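Local structure of 5-formyltetrahydrofolate cyclo-ligase family protein (Bacillus anthracis, 2JCB) at residues Y32-S36 with E62-N66. The protein probably catalyses the ATP-dependent, magnesium-requiring conversion of 5-formyltetrahydrofolate to 5,10-methenyltetrahydrofolate in folate metabolism. Sequence-based numbering, arbitrary orientation.
Sequences YTTLS and ENEVN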
ATOM      1  N   TYR A  32       2.327 -12.686  11.784  1.00 25.29           N
ATOM      2  CA  TYR A  32       1.520 -12.204  10.637  1.00 26.04           C
ATOM      3  C   TYR A  32       0.058 -12.009  10.995  1.00 27.12           C
ATOM      4  O   TYR A  32      -0.503 -10.948  10.690  1.00 26.78           O
ATOM      5  CB  TYR A  32       1.677 -13.208   9.478  1.00 27.17           C
ATOM      6  CG  TYR A  32       0.764 -12.957   8.349  1.00 26.90           C
ATOM      7  CD1 TYR A  32       1.017 -11.941   7.427  1.00 29.13           C
ATOM      8  CD2 TYR A  32      -0.338 -13.788   8.164  1.00 30.48           C
ATOM      9  CE1 TYR A  32       0.130 -11.711   6.392  1.00 25.71           C
ATOM     10  CE2 TYR A  32      -1.217 -13.569   7.141  1.00 31.11           C
ATOM     11  CZ  TYR A  32      -0.964 -12.547   6.247  1.00 26.08           C
ATOM     12  OH  TYR A  32      -1.863 -12.416   5.249  1.00 31.66           O
ATOM     13  N   THR A  33      -0.559 -13.025  11.608  1.00 26.77           N
ATOM     14  CA  THR A  33      -1.994 -12.998  11.869  1.00 27.22           C
ATOM     15  C   THR A  33      -2.310 -11.938  12.927  1.00 26.98           C
ATOM     16  O   THR A  33      -3.168 -11.084  12.704  1.00 28.86           O
ATOM     17  CB  THR A  33      -2.507 -14.351  12.303  1.00 28.20           C
ATOM     18  OG1 THR A  33      -2.250 -15.329  11.283  1.00 29.65           O
ATOM     19  CG2 THR A  33      -4.012 -14.317  12.638  1.00 28.52           C
ATOM     20  N   THR A  34      -1.628 -12.020  14.067  1.00 27.05           N
ATOM     21  CA  THR A  34      -1.902 -11.093  15.203  1.00 26.99           C
ATOM     22  C   THR A  34      -1.631  -9.626  14.855  1.00 27.78           C
ATOM     23  O   THR A  34      -2.510  -8.756  15.042  1.00 28.31           O
ATOM     24  CB  THR A  34      -1.090 -11.516  16.463  1.00 25.20           C
ATOM     25  OG1 THR A  34      -1.383 -12.873  16.802  1.00 24.98           O
ATOM     26  CG2 THR A  34      -1.459 -10.643  17.670  1.00 25.63           C
ATOM     27  N   LEU A  35      -0.460  -9.358  14.277  1.00 27.53           N
ATOM     28  CA  LEU A  35      -0.055  -7.992  13.909  1.00 27.67           C
ATOM     29  C   LEU A  35      -0.989  -7.458  12.806  1.00 28.23           C
ATOM     30  O   LEU A  35      -1.425  -6.300  12.852  1.00 28.65           O
ATOM     31  CB  LEU A  35       1.418  -7.939  13.484  1.00 29.50           C
ATOM     32  CG  LEU A  35       2.549  -8.193  14.482  1.00 32.01           C
ATOM     33  CD1 LEU A  35       3.912  -8.146  13.842  1.00 32.82           C
ATOM     34  CD2 LEU A  35       2.521  -7.218  15.636  1.00 36.92           C
ATOM     35  N   SER A  36      -1.332  -8.301  11.830  1.00 27.13           N
ATOM     36  CA  SER A  36      -2.225  -7.809  10.754  1.00 29.48           C
ATOM     37  C   SER A  36      -3.572  -7.404  11.353  1.00 30.71           C
ATOM     38  O   SER A  36      -4.129  -6.376  10.960  1.00 30.74           O
ATOM     39  CB  SER A  36      -2.485  -8.859   9.672  1.00 29.58           C
ATOM     40  OG  SER A  36      -1.361  -8.923   8.808  1.00 31.56           O
ATOM     41  N   GLU A  62       2.290 -12.792   0.102  1.00 36.16           N
ATOM     42  CA  GLU A  62       3.200 -13.358   1.136  1.00 35.49           C
ATOM     43  C   GLU A  62       2.852 -12.829   2.518  1.00 33.64           C
ATOM     44  O   GLU A  62       1.716 -12.981   2.946  1.00 33.12           O
ATOM     45  CB  GLU A  62       4.697 -13.138   0.825  1.00 36.71           C
ATOM     46  CG  GLU A  62       5.093 -11.765   0.255  1.00 42.74           C
ATOM     47  CD  GLU A  62       5.203 -11.759  -1.275  1.00 51.35           C
ATOM     48  OE1 GLU A  62       5.128 -10.652  -1.868  1.00 55.73           O
ATOM     49  OE2 GLU A  62       5.356 -12.857  -1.872  1.00 55.12           O
ATOM     50  N   ASN A  63       3.830 -12.246   3.223  1.00 32.22           N
ATOM     51  CA  ASN A  63       3.603 -11.860   4.620  1.00 30.34           C
ATOM     52  C   ASN A  63       3.284 -10.357   4.812  1.00 30.34           C
ATOM     53  O   ASN A  63       3.259  -9.858   5.949  1.00 29.64           O
ATOM     54  CB  ASN A  63       4.755 -12.327   5.519  1.00 29.29           C
ATOM     55  CG  ASN A  63       4.630 -13.834   5.948  1.00 28.22           C
ATOM     56  OD1 ASN A  63       3.551 -14.426   5.872  1.00 31.41           O
ATOM     57  ND2 ASN A  63       5.716 -14.406   6.468  1.00 26.95           N
ATOM     58  N   GLU A  64       2.980  -9.650   3.709  1.00 29.78           N
ATOM     59  CA  GLU A  64       2.574  -8.241   3.800  1.00 30.08           C
ATOM     60  C   GLU A  64       1.332  -8.101   4.659  1.00 29.09           C
ATOM     61  O   GLU A  64       0.414  -8.967   4.614  1.00 27.97           O
ATOM     62  CB  GLU A  64       2.206  -7.690   2.415  1.00 31.23           C
ATOM     63  CG  GLU A  64       3.397  -7.614   1.528  1.00 32.67           C
ATOM     64  CD  GLU A  64       3.061  -7.716   0.055  1.00 38.74           C
ATOM     65  OE1 GLU A  64       1.870  -7.495  -0.296  1.00 36.24           O
ATOM     66  OE2 GLU A  64       4.000  -8.064  -0.735  1.00 45.20           O
ATOM     67  N   VAL A  65       1.234  -6.995   5.422  1.00 29.97           N
ATOM     68  CA  VAL A  65      -0.044  -6.773   6.150  1.00 28.69           C
ATOM     69  C   VAL A  65      -1.306  -7.139   5.318  1.00 28.82           C
ATOM     70  O   VAL A  65      -1.506  -6.656   4.184  1.00 27.67           O
ATOM     71  CB  VAL A  65      -0.198  -5.302   6.676  1.00 28.13           C
ATOM     72  CG1 VAL A  65      -1.602  -5.106   7.349  1.00 29.99           C
ATOM     73  CG2 VAL A  65       1.059  -4.911   7.541  1.00 32.96           C
ATOM     74  N   ASN A  66      -2.104  -8.011   5.906  1.00 29.34           N
ATOM     75  CA  ASN A  66      -3.205  -8.632   5.203  1.00 30.16           C
ATOM     76  C   ASN A  66      -4.335  -7.625   4.858  1.00 30.83           C
ATOM     77  O   ASN A  66      -4.946  -7.058   5.752  1.00 31.49           O
ATOM     78  CB  ASN A  66      -3.737  -9.786   6.028  1.00 29.84           C
ATOM     79  CG  ASN A  66      -4.722 -10.638   5.229  1.00 27.71           C
ATOM     80  OD1 ASN A  66      -4.916 -10.411   4.014  1.00 30.06           O
ATOM     81  ND2 ASN A  66      -5.321 -11.627   5.880  1.00 30.29           N
TER
HETATM   82  O   HOH W   1      -0.704 -10.849   3.113  1.00 24.39           O
HETATM   83  O   HOH W   2      -5.457  -7.676   8.406  1.00 22.56           O
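Glu62 meets Tyr32 through its backbone: its carbonyl and that of Glu64 both accept from one water, which in turn accepts a hydrogen bond from Tyr32 OH, 2.9 Å away. The phenol is thereby tied to two peptide carbonyls of the loop without a direct bond to either. At Asn63 the side-chain OD1 sits over one face of the Tyr32 ring, with ring and amide planes 32° apart, while ND2 is held by the carbonyl of Met24 in helix 6-26. The carbonyl O of Asn63 lies 3.4 Å from Tyr32 CD1 and accepts from the hydroxyl of Tyr167. Glu64 O comes in at the edge of the Tyr32 ring, in its plane, 3.3 Å from Tyr32 CE1. The Glu64 carboxylate accepts through OE1 from Met61 N. Val65 offers mainly its CA, 3.7 Å from Ser36 OG, with CG1 more distant. Asn66 makes the direct bond: its backbone N reaches Ser36 OG over 3.1 Å, nearly straight at 172°. With OG beside the backbone N and anti to the carbonyl carbon (chi1 -78°), Ser36 also donates to Tyr32 O one turn back in the helix; Ser36 N approaches the carbonyl from the opposite face, so Tyr32 O holds two donors and OG both gives and receives. Asn66 CB packs 3.3 Å from Tyr32 OH, and OD1 turns to Tyr68 N as a cap at the start of helix 68-76. A second water bridges Asn66 O to Ser36 O, weakly on the serine side. The contact joins helix 29-44 to the connection between strand 54-56 and helix 68-76, part of the beta-alpha-beta crossover to parallel strand 80-87 in the Rossmann-like fold of this family.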